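Local structure of putative polyketide cyclase (Bacillus cereus, 3K0Z) at residues F86-E98 and R110-F124. The protein is of unknown function but probably acts as a polyketide cyclase of the SnoaL-like family, built on an NTF2-like fold. Numbering follows the deposited sequence.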
ATOM      1  N   PHE A  86      12.736 -16.582   1.530  1.00 21.36           N
ATOM      2  CA  PHE A  86      11.343 -16.960   1.637  1.00 22.64           C
ATOM      3  C   PHE A  86      11.090 -18.443   1.269  1.00 21.76           C
ATOM      4  O   PHE A  86      10.387 -19.161   1.985  1.00 22.40           O
ATOM      5  CB  PHE A  86      10.497 -16.044   0.763  1.00 25.02           C
ATOM      6  CG  PHE A  86       9.045 -16.099   1.099  1.00 26.29           C
ATOM      7  CD1 PHE A  86       8.211 -17.029   0.502  1.00 33.70           C
ATOM      8  CD2 PHE A  86       8.529 -15.256   2.048  1.00 34.53           C
ATOM      9  CE1 PHE A  86       6.858 -17.079   0.835  1.00 32.91           C
ATOM     10  CE2 PHE A  86       7.197 -15.290   2.360  1.00 37.60           C
ATOM     11  CZ  PHE A  86       6.358 -16.197   1.747  1.00 30.80           C
ATOM     12  N   ARG A  87      11.693 -18.910   0.190  1.00 21.99           N
ATOM     13  CA  ARG A  87      11.487 -20.288  -0.289  1.00 22.31           C
ATOM     14  C   ARG A  87      12.048 -21.383   0.596  1.00 22.84           C
ATOM     15  O   ARG A  87      11.658 -22.532   0.474  1.00 19.26           O
ATOM     16  CB  ARG A  87      12.012 -20.415  -1.703  1.00 24.44           C
ATOM     17  CG  ARG A  87      11.061 -19.814  -2.718  1.00 27.43           C
ATOM     18  CD  ARG A  87      11.744 -19.416  -4.120  1.00 32.53           C
ATOM     19  NE  ARG A  87      10.699 -18.842  -4.996  1.00 27.83           N
ATOM     20  CZ  ARG A  87      10.310 -17.576  -5.023  1.00 33.15           C
ATOM     21  NH1 ARG A  87      10.918 -16.631  -4.303  1.00 35.40           N
ATOM     22  NH2 ARG A  87       9.327 -17.241  -5.842  1.00 35.76           N
ATOM     23  N   LYS A  88      12.927 -21.027   1.528  1.00 22.09           N
ATOM     24  CA  LYS A  88      13.393 -21.974   2.518  1.00 23.81           C
ATOM     25  C   LYS A  88      12.284 -22.441   3.506  1.00 23.87           C
ATOM     26  O   LYS A  88      12.370 -23.543   4.055  1.00 23.27           O
ATOM     27  CB  LYS A  88      14.567 -21.346   3.285  1.00 25.17           C
ATOM     28  CG  LYS A  88      15.788 -21.084   2.381  1.00 22.42           C
ATOM     29  CD  LYS A  88      16.968 -20.527   3.175  1.00 23.11           C
ATOM     30  CE  LYS A  88      18.082 -19.982   2.260  1.00 26.90           C
ATOM     31  NZ  LYS A  88      19.169 -19.342   3.104  1.00 21.23           N
ATOM     32  N   ILE A  89      11.292 -21.585   3.750  1.00 22.12           N
ATOM     33  CA  ILE A  89      10.149 -21.895   4.606  1.00 25.03           C
ATOM     34  C   ILE A  89       8.866 -22.192   3.812  1.00 24.14           C
ATOM     35  O   ILE A  89       8.122 -23.093   4.187  1.00 23.61           O
ATOM     36  CB  ILE A  89       9.792 -20.745   5.565  1.00 27.47           C
ATOM     37  CG1 ILE A  89      11.026 -20.168   6.259  1.00 33.91           C
ATOM     38  CG2 ILE A  89       8.828 -21.284   6.677  1.00 27.77           C
ATOM     39  CD1 ILE A  89      11.691 -21.181   7.221  1.00 34.93           C
ATOM     40  N   VAL A  90       8.607 -21.421   2.753  1.00 21.41           N
ATOM     41  CA  VAL A  90       7.400 -21.581   1.912  1.00 23.02           C
ATOM     42  C   VAL A  90       7.799 -21.659   0.445  1.00 21.22           C
ATOM     43  O   VAL A  90       7.622 -20.701  -0.288  1.00 18.38           O
ATOM     44  CB  VAL A  90       6.400 -20.379   2.068  1.00 21.32           C
ATOM     45  CG1 VAL A  90       5.072 -20.622   1.313  1.00 22.27           C
ATOM     46  CG2 VAL A  90       6.093 -20.121   3.559  1.00 15.72           C
ATOM     47  N   PRO A  91       8.323 -22.812   0.017  1.00 19.90           N
ATOM     48  CA  PRO A  91       8.661 -22.929  -1.393  1.00 21.73           C
ATOM     49  C   PRO A  91       7.444 -22.986  -2.321  1.00 21.69           C
ATOM     50  O   PRO A  91       7.555 -22.584  -3.467  1.00 22.86           O
ATOM     51  CB  PRO A  91       9.471 -24.229  -1.467  1.00 22.14           C
ATOM     52  CG  PRO A  91       9.089 -24.999  -0.281  1.00 21.93           C
ATOM     53  CD  PRO A  91       8.665 -24.015   0.780  1.00 22.05           C
ATOM     54  N   ASN A  92       6.299 -23.491  -1.859  1.00 19.73           N
ATOM     55  CA  ASN A  92       5.098 -23.450  -2.689  1.00 18.88           C
ATOM     56  C   ASN A  92       4.395 -22.103  -2.483  1.00 20.59           C
ATOM     57  O   ASN A  92       3.450 -21.992  -1.675  1.00 19.29           O
ATOM     58  CB  ASN A  92       4.148 -24.579  -2.346  1.00 20.37           C
ATOM     59  CG  ASN A  92       2.949 -24.619  -3.266  1.00 18.31           C
ATOM     60  OD1 ASN A  92       3.027 -24.194  -4.428  1.00 19.34           O
ATOM     61  ND2 ASN A  92       1.827 -25.106  -2.752  1.00 17.70           N
ATOM     62  N   ILE A  93       4.855 -21.106  -3.232  1.00 18.71           N
ATOM     63  CA  ILE A  93       4.385 -19.736  -3.158  1.00 19.95           C
ATOM     64  C   ILE A  93       4.233 -19.149  -4.575  1.00 20.01           C
ATOM     65  O   ILE A  93       5.019 -19.469  -5.456  1.00 21.02           O
ATOM     66  CB  ILE A  93       5.387 -18.834  -2.337  1.00 20.78           C
ATOM     67  CG1 ILE A  93       4.709 -17.512  -1.949  1.00 27.35           C
ATOM     68  CG2 ILE A  93       6.741 -18.634  -3.120  1.00 23.55           C
ATOM     69  CD1 ILE A  93       3.538 -17.663  -0.950  1.00 21.36           C
ATOM     70  N   HIS A  94       3.222 -18.284  -4.742  1.00 20.59           N
ATOM     71  CA  HIS A  94       2.833 -17.713  -6.028  1.00 21.52           C
ATOM     72  C   HIS A  94       2.368 -16.287  -5.805  1.00 22.52           C
ATOM     73  O   HIS A  94       1.646 -16.019  -4.819  1.00 26.05           O
ATOM     74  CB  HIS A  94       1.691 -18.576  -6.593  1.00 22.22           C
ATOM     75  CG  HIS A  94       2.039 -20.036  -6.638  1.00 17.67           C
ATOM     76  ND1 HIS A  94       2.747 -20.592  -7.678  1.00 21.37           N
ATOM     77  CD2 HIS A  94       1.856 -21.027  -5.734  1.00 21.89           C
ATOM     78  CE1 HIS A  94       2.954 -21.873  -7.431  1.00 23.14           C
ATOM     79  NE2 HIS A  94       2.427 -22.160  -6.255  1.00 21.88           N
ATOM     80  N   CYS A  95       2.729 -15.398  -6.729  1.00 17.47           N
ATOM     81  CA  CYS A  95       2.416 -13.960  -6.632  1.00 19.32           C
ATOM     82  C   CYS A  95       1.554 -13.529  -7.824  1.00 19.91           C
ATOM     83  O   CYS A  95       1.917 -13.839  -8.948  1.00 21.04           O
ATOM     84  CB  CYS A  95       3.734 -13.184  -6.654  1.00 18.74           C
ATOM     85  SG  CYS A  95       3.523 -11.391  -6.625  1.00 24.70           S
ATOM     86  N   GLU A  96       0.443 -12.827  -7.558  1.00 19.72           N
ATOM     87  CA  GLU A  96      -0.436 -12.262  -8.575  1.00 20.53           C
ATOM     88  C   GLU A  96      -0.653 -10.769  -8.318  1.00 20.36           C
ATOM     89  O   GLU A  96      -0.623 -10.327  -7.174  1.00 20.33           O
ATOM     90  CB  GLU A  96      -1.758 -12.986  -8.541  1.00 19.10           C
ATOM     91  CG  GLU A  96      -1.683 -14.404  -9.038  1.00 23.97           C
ATOM     92  CD  GLU A  96      -3.097 -14.941  -9.426  1.00 30.71           C
ATOM     93  OE1 GLU A  96      -4.003 -15.002  -8.568  1.00 38.03           O
ATOM     94  OE2 GLU A  96      -3.300 -15.257 -10.617  1.00 49.63           O
ATOM     95  N   ILE A  97      -0.812  -9.997  -9.387  1.00 18.66           N
ATOM     96  CA  ILE A  97      -1.084  -8.578  -9.302  1.00 19.29           C
ATOM     97  C   ILE A  97      -2.618  -8.371  -9.337  1.00 20.20           C
ATOM     98  O   ILE A  97      -3.305  -8.633 -10.369  1.00 19.18           O
ATOM     99  CB  ILE A  97      -0.414  -7.784 -10.505  1.00 20.81           C
ATOM    100  CG1 ILE A  97       1.098  -8.038 -10.615  1.00 21.75           C
ATOM    101  CG2 ILE A  97      -0.759  -6.252 -10.432  1.00 16.58           C
ATOM    102  CD1 ILE A  97       1.731  -7.470 -11.935  1.00 20.20           C
ATOM    103  N   GLU A  98      -3.162  -7.963  -8.202  1.00 19.61           N
ATOM    104  CA  GLU A  98      -4.570  -7.666  -8.116  1.00 19.63           C
ATOM    105  C   GLU A  98      -4.963  -6.327  -8.721  1.00 17.80           C
ATOM    106  O   GLU A  98      -6.025  -6.210  -9.349  1.00 19.61           O
ATOM    107  CB  GLU A  98      -5.078  -7.739  -6.686  1.00 18.99           C
ATOM    108  CG  GLU A  98      -4.857  -9.081  -6.013  1.00 21.28           C
ATOM    109  CD  GLU A  98      -5.664 -10.197  -6.640  1.00 25.02           C
ATOM    110  OE1 GLU A  98      -6.809  -9.941  -7.037  1.00 22.41           O
ATOM    111  OE2 GLU A  98      -5.153 -11.319  -6.763  1.00 30.72           O
ATOM    112  N   ARG A 110      -1.103  -3.726  -5.892  1.00 17.53           N
ATOM    113  CA  ARG A 110      -1.656  -4.510  -4.820  1.00 17.00           C
ATOM    114  C   ARG A 110      -1.490  -5.972  -5.217  1.00 15.87           C
ATOM    115  O   ARG A 110      -1.998  -6.409  -6.273  1.00 16.55           O
ATOM    116  CB  ARG A 110      -3.133  -4.182  -4.577  1.00 17.83           C
ATOM    117  CG  ARG A 110      -3.796  -4.999  -3.507  1.00 17.64           C
ATOM    118  CD  ARG A 110      -5.204  -4.451  -3.118  1.00 18.36           C
ATOM    119  NE  ARG A 110      -6.198  -4.530  -4.185  1.00 19.83           N
ATOM    120  CZ  ARG A 110      -6.901  -5.609  -4.487  1.00 22.61           C
ATOM    121  NH1 ARG A 110      -6.686  -6.753  -3.875  1.00 21.91           N
ATOM    122  NH2 ARG A 110      -7.806  -5.548  -5.455  1.00 21.64           N
ATOM    123  N   LEU A 111      -0.826  -6.723  -4.364  1.00 17.06           N
ATOM    124  CA  LEU A 111      -0.463  -8.118  -4.641  1.00 16.73           C
ATOM    125  C   LEU A 111      -1.188  -9.139  -3.789  1.00 19.77           C
ATOM    126  O   LEU A 111      -1.655  -8.810  -2.686  1.00 19.91           O
ATOM    127  CB  LEU A 111       1.039  -8.301  -4.415  1.00 20.66           C
ATOM    128  CG  LEU A 111       2.041  -7.441  -5.225  1.00 15.64           C
ATOM    129  CD1 LEU A 111       1.669  -7.288  -6.775  1.00 14.90           C
ATOM    130  CD2 LEU A 111       2.348  -6.071  -4.566  1.00 16.90           C
ATOM    131  N   SER A 112      -1.364 -10.354  -4.333  1.00 18.19           N
ATOM    132  CA  SER A 112      -1.853 -11.491  -3.554  1.00 22.32           C
ATOM    133  C   SER A 112      -0.765 -12.567  -3.627  1.00 20.79           C
ATOM    134  O   SER A 112      -0.187 -12.797  -4.700  1.00 22.82           O
ATOM    135  CB  SER A 112      -3.214 -12.007  -4.055  1.00 23.47           C
ATOM    136  OG  SER A 112      -3.185 -12.187  -5.454  1.00 31.89           O
ATOM    137  N   PHE A 113      -0.418 -13.131  -2.475  1.00 22.88           N
ATOM    138  CA  PHE A 113       0.548 -14.217  -2.381  1.00 21.55           C
ATOM    139  C   PHE A 113      -0.200 -15.418  -1.833  1.00 23.58           C
ATOM    140  O   PHE A 113      -0.807 -15.334  -0.747  1.00 22.45           O
ATOM    141  CB  PHE A 113       1.677 -13.870  -1.418  1.00 21.64           C
ATOM    142  CG  PHE A 113       2.650 -12.878  -1.956  1.00 21.89           C
ATOM    143  CD1 PHE A 113       3.760 -13.303  -2.698  1.00 21.78           C
ATOM    144  CD2 PHE A 113       2.476 -11.522  -1.715  1.00 22.39           C
ATOM    145  CE1 PHE A 113       4.662 -12.375  -3.206  1.00 25.23           C
ATOM    146  CE2 PHE A 113       3.389 -10.583  -2.213  1.00 24.14           C
ATOM    147  CZ  PHE A 113       4.467 -11.017  -2.977  1.00 25.88           C
ATOM    148  N   THR A 114      -0.153 -16.534  -2.552  1.00 20.72           N
ATOM    149  CA  THR A 114      -0.874 -17.727  -2.155  1.00 20.01           C
ATOM    150  C   THR A 114       0.006 -18.966  -2.282  1.00 19.04           C
ATOM    151  O   THR A 114       0.948 -19.015  -3.080  1.00 18.80           O
ATOM    152  CB  THR A 114      -2.145 -17.942  -3.010  1.00 23.70           C
ATOM    153  OG1 THR A 114      -1.752 -18.083  -4.363  1.00 26.21           O
ATOM    154  CG2 THR A 114      -3.073 -16.748  -2.915  1.00 22.16           C
ATOM    155  N   GLY A 115      -0.296 -19.966  -1.465  1.00 20.17           N
ATOM    156  CA  GLY A 115       0.454 -21.211  -1.522  1.00 21.59           C
ATOM    157  C   GLY A 115       0.076 -22.123  -0.363  1.00 21.11           C
ATOM    158  O   GLY A 115      -1.073 -22.119   0.094  1.00 22.42           O
ATOM    159  N   THR A 116       1.038 -22.899   0.118  1.00 19.28           N
ATOM    160  CA  THR A 116       0.781 -23.766   1.222  1.00 20.45           C
ATOM    161  C   THR A 116       1.999 -23.873   2.090  1.00 20.62           C
ATOM    162  O   THR A 116       3.093 -23.628   1.658  1.00 20.95           O
ATOM    163  CB  THR A 116       0.416 -25.180   0.746  1.00 22.53           C
ATOM    164  OG1 THR A 116       1.512 -25.733   0.022  1.00 20.27           O
ATOM    165  CG2 THR A 116      -0.868 -25.208  -0.165  1.00 19.59           C
ATOM    166  N   HIS A 117       1.780 -24.282   3.329  1.00 21.77           N
ATOM    167  CA  HIS A 117       2.853 -24.504   4.297  1.00 21.97           C
ATOM    168  C   HIS A 117       2.309 -25.578   5.177  1.00 21.51           C
ATOM    169  O   HIS A 117       1.198 -25.457   5.673  1.00 19.89           O
ATOM    170  CB  HIS A 117       3.124 -23.263   5.131  1.00 23.50           C
ATOM    171  CG  HIS A 117       4.113 -23.491   6.220  1.00 24.28           C
ATOM    172  ND1 HIS A 117       5.465 -23.619   5.968  1.00 30.01           N
ATOM    173  CD2 HIS A 117       3.954 -23.691   7.548  1.00 29.98           C
ATOM    174  CE1 HIS A 117       6.097 -23.857   7.102  1.00 29.66           C
ATOM    175  NE2 HIS A 117       5.205 -23.912   8.076  1.00 31.09           N
ATOM    176  N   ASN A 118       3.082 -26.634   5.341  1.00 23.66           N
ATOM    177  CA  ASN A 118       2.619 -27.834   5.967  1.00 26.47           C
ATOM    178  C   ASN A 118       1.291 -28.226   5.328  1.00 28.09           C
ATOM    179  O   ASN A 118       1.169 -28.264   4.097  1.00 31.45           O
ATOM    180  CB  ASN A 118       2.553 -27.667   7.495  1.00 28.99           C
ATOM    181  CG  ASN A 118       3.928 -27.439   8.111  1.00 34.03           C
ATOM    182  OD1 ASN A 118       4.954 -27.844   7.550  1.00 33.94           O
ATOM    183  ND2 ASN A 118       3.957 -26.787   9.268  1.00 37.87           N
ATOM    184  N   ASP A 119       0.276 -28.502   6.122  1.00 28.93           N
ATOM    185  CA  ASP A 119      -0.989 -28.901   5.537  1.00 31.16           C
ATOM    186  C   ASP A 119      -1.929 -27.699   5.587  1.00 31.86           C
ATOM    187  O   ASP A 119      -3.125 -27.873   5.785  1.00 34.56           O
ATOM    188  CB  ASP A 119      -1.570 -30.092   6.316  1.00 30.62           C
ATOM    189  N   LYS A 120      -1.403 -26.483   5.404  1.00 29.69           N
ATOM    190  CA  LYS A 120      -2.214 -25.290   5.611  1.00 28.68           C
ATOM    191  C   LYS A 120      -2.104 -24.336   4.423  1.00 26.90           C
ATOM    192  O   LYS A 120      -1.051 -24.236   3.802  1.00 23.87           O
ATOM    193  CB  LYS A 120      -1.784 -24.576   6.908  1.00 30.67           C
ATOM    194  CG  LYS A 120      -2.164 -25.286   8.225  1.00 32.45           C
ATOM    195  N   LYS A 121      -3.202 -23.624   4.141  1.00 27.06           N
ATOM    196  CA  LYS A 121      -3.249 -22.599   3.097  1.00 25.60           C
ATOM    197  C   LYS A 121      -2.559 -21.303   3.521  1.00 26.36           C
ATOM    198  O   LYS A 121      -2.771 -20.824   4.630  1.00 24.82           O
ATOM    199  CB  LYS A 121      -4.698 -22.272   2.725  1.00 26.51           C
ATOM    200  N   ILE A 122      -1.744 -20.761   2.615  1.00 23.56           N
ATOM    201  CA  ILE A 122      -1.078 -19.489   2.775  1.00 24.20           C
ATOM    202  C   ILE A 122      -1.811 -18.547   1.843  1.00 22.94           C
ATOM    203  O   ILE A 122      -2.055 -18.875   0.684  1.00 21.53           O
ATOM    204  CB  ILE A 122       0.414 -19.551   2.343  1.00 25.05           C
ATOM    205  CG1 ILE A 122       1.206 -20.417   3.306  1.00 23.13           C
ATOM    206  CG2 ILE A 122       1.051 -18.154   2.301  1.00 25.09           C
ATOM    207  CD1 ILE A 122       1.130 -19.986   4.781  1.00 20.60           C
ATOM    208  N   ASP A 123      -2.171 -17.383   2.343  1.00 23.23           N
ATOM    209  CA  ASP A 123      -2.886 -16.401   1.540  1.00 23.97           C
ATOM    210  C   ASP A 123      -2.771 -15.064   2.245  1.00 21.58           C
ATOM    211  O   ASP A 123      -3.382 -14.869   3.279  1.00 21.92           O
ATOM    212  CB  ASP A 123      -4.359 -16.771   1.396  1.00 25.61           C
ATOM    213  CG  ASP A 123      -5.129 -15.819   0.457  1.00 33.73           C
ATOM    214  OD1 ASP A 123      -4.594 -14.778  -0.056  1.00 45.08           O
ATOM    215  OD2 ASP A 123      -6.299 -16.153   0.214  1.00 48.95           O
ATOM    216  N   PHE A 124      -1.939 -14.182   1.715  1.00 19.22           N
ATOM    217  CA  PHE A 124      -1.752 -12.861   2.292  1.00 21.35           C
ATOM    218  C   PHE A 124      -1.528 -11.860   1.182  1.00 22.89           C
ATOM    219  O   PHE A 124      -1.174 -12.233   0.058  1.00 20.85           O
ATOM    220  CB  PHE A 124      -0.595 -12.810   3.337  1.00 19.38           C
ATOM    221  CG  PHE A 124       0.782 -13.020   2.747  1.00 20.91           C
ATOM    222  CD1 PHE A 124       1.277 -14.319   2.551  1.00 21.56           C
ATOM    223  CD2 PHE A 124       1.578 -11.942   2.383  1.00 20.20           C
ATOM    224  CE1 PHE A 124       2.529 -14.517   1.987  1.00 22.44           C
ATOM    225  CE2 PHE A 124       2.843 -12.147   1.832  1.00 19.45           C
ATOM    226  CZ  PHE A 124       3.321 -13.442   1.647  1.00 21.30           C
TER
HETATM  227  O   HOH W   1       5.494 -24.422   0.720  1.00 21.51           O
HETATM  228  O   HOH W   2      -1.174 -15.983  -5.555  1.00 24.95           O
HETATM  229  O   HOH W   3      -3.410 -14.958  -6.114  1.00 31.78           O
HETATM  230  O   HOH W   4      -8.790  -8.017  -6.616  1.00 37.39           O
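Ser112 OG donates to Glu98 OE2 at 2.5 Å, meeting it on the anti side of the carboxylate, and also accepts from a water that donates to Glu96 OE1. Glu96 OE2 is held by a salt bridge to Lys20. A bend at chi2 (-66°) swings the Glu98 carboxylate to Ser112, while Glu98 CB sits over one face of the Arg110 guanidinium, 3.4 Å from NH1; a second water links Glu98 OE1 to Arg110 NH2. Arg110 also makes a cation-pi contact with Trp141 of the second subunit. Strands 93-103 and 106-117 form an antiparallel hairpin in the curved sheet of this NTF2-like fold, with Glu96 and Ser112 exchanging two nearly straight backbone bonds. On the face bearing Ile93, Cys95 and Ile97, Cys95 SG approaches the Phe113 ring obliquely, 4.2 Å from its centroid, and the Ile97 and Leu111 side chains lie side by side, CG1 4.0 Å from CD1; Tyr44 of helix 30-49 packs on Cys95, Ile97 and Leu111. At the other end, Asn92 ND2 gives Thr116 OG1 a 2.9 Å bond in its amide plane, and His94 NE2 donates to Asn92 OD1, fixing the amide's rotation. Beyond it, His117 ND1 reaches Ile89 O at 3.2 Å, from above the carbonyl plane.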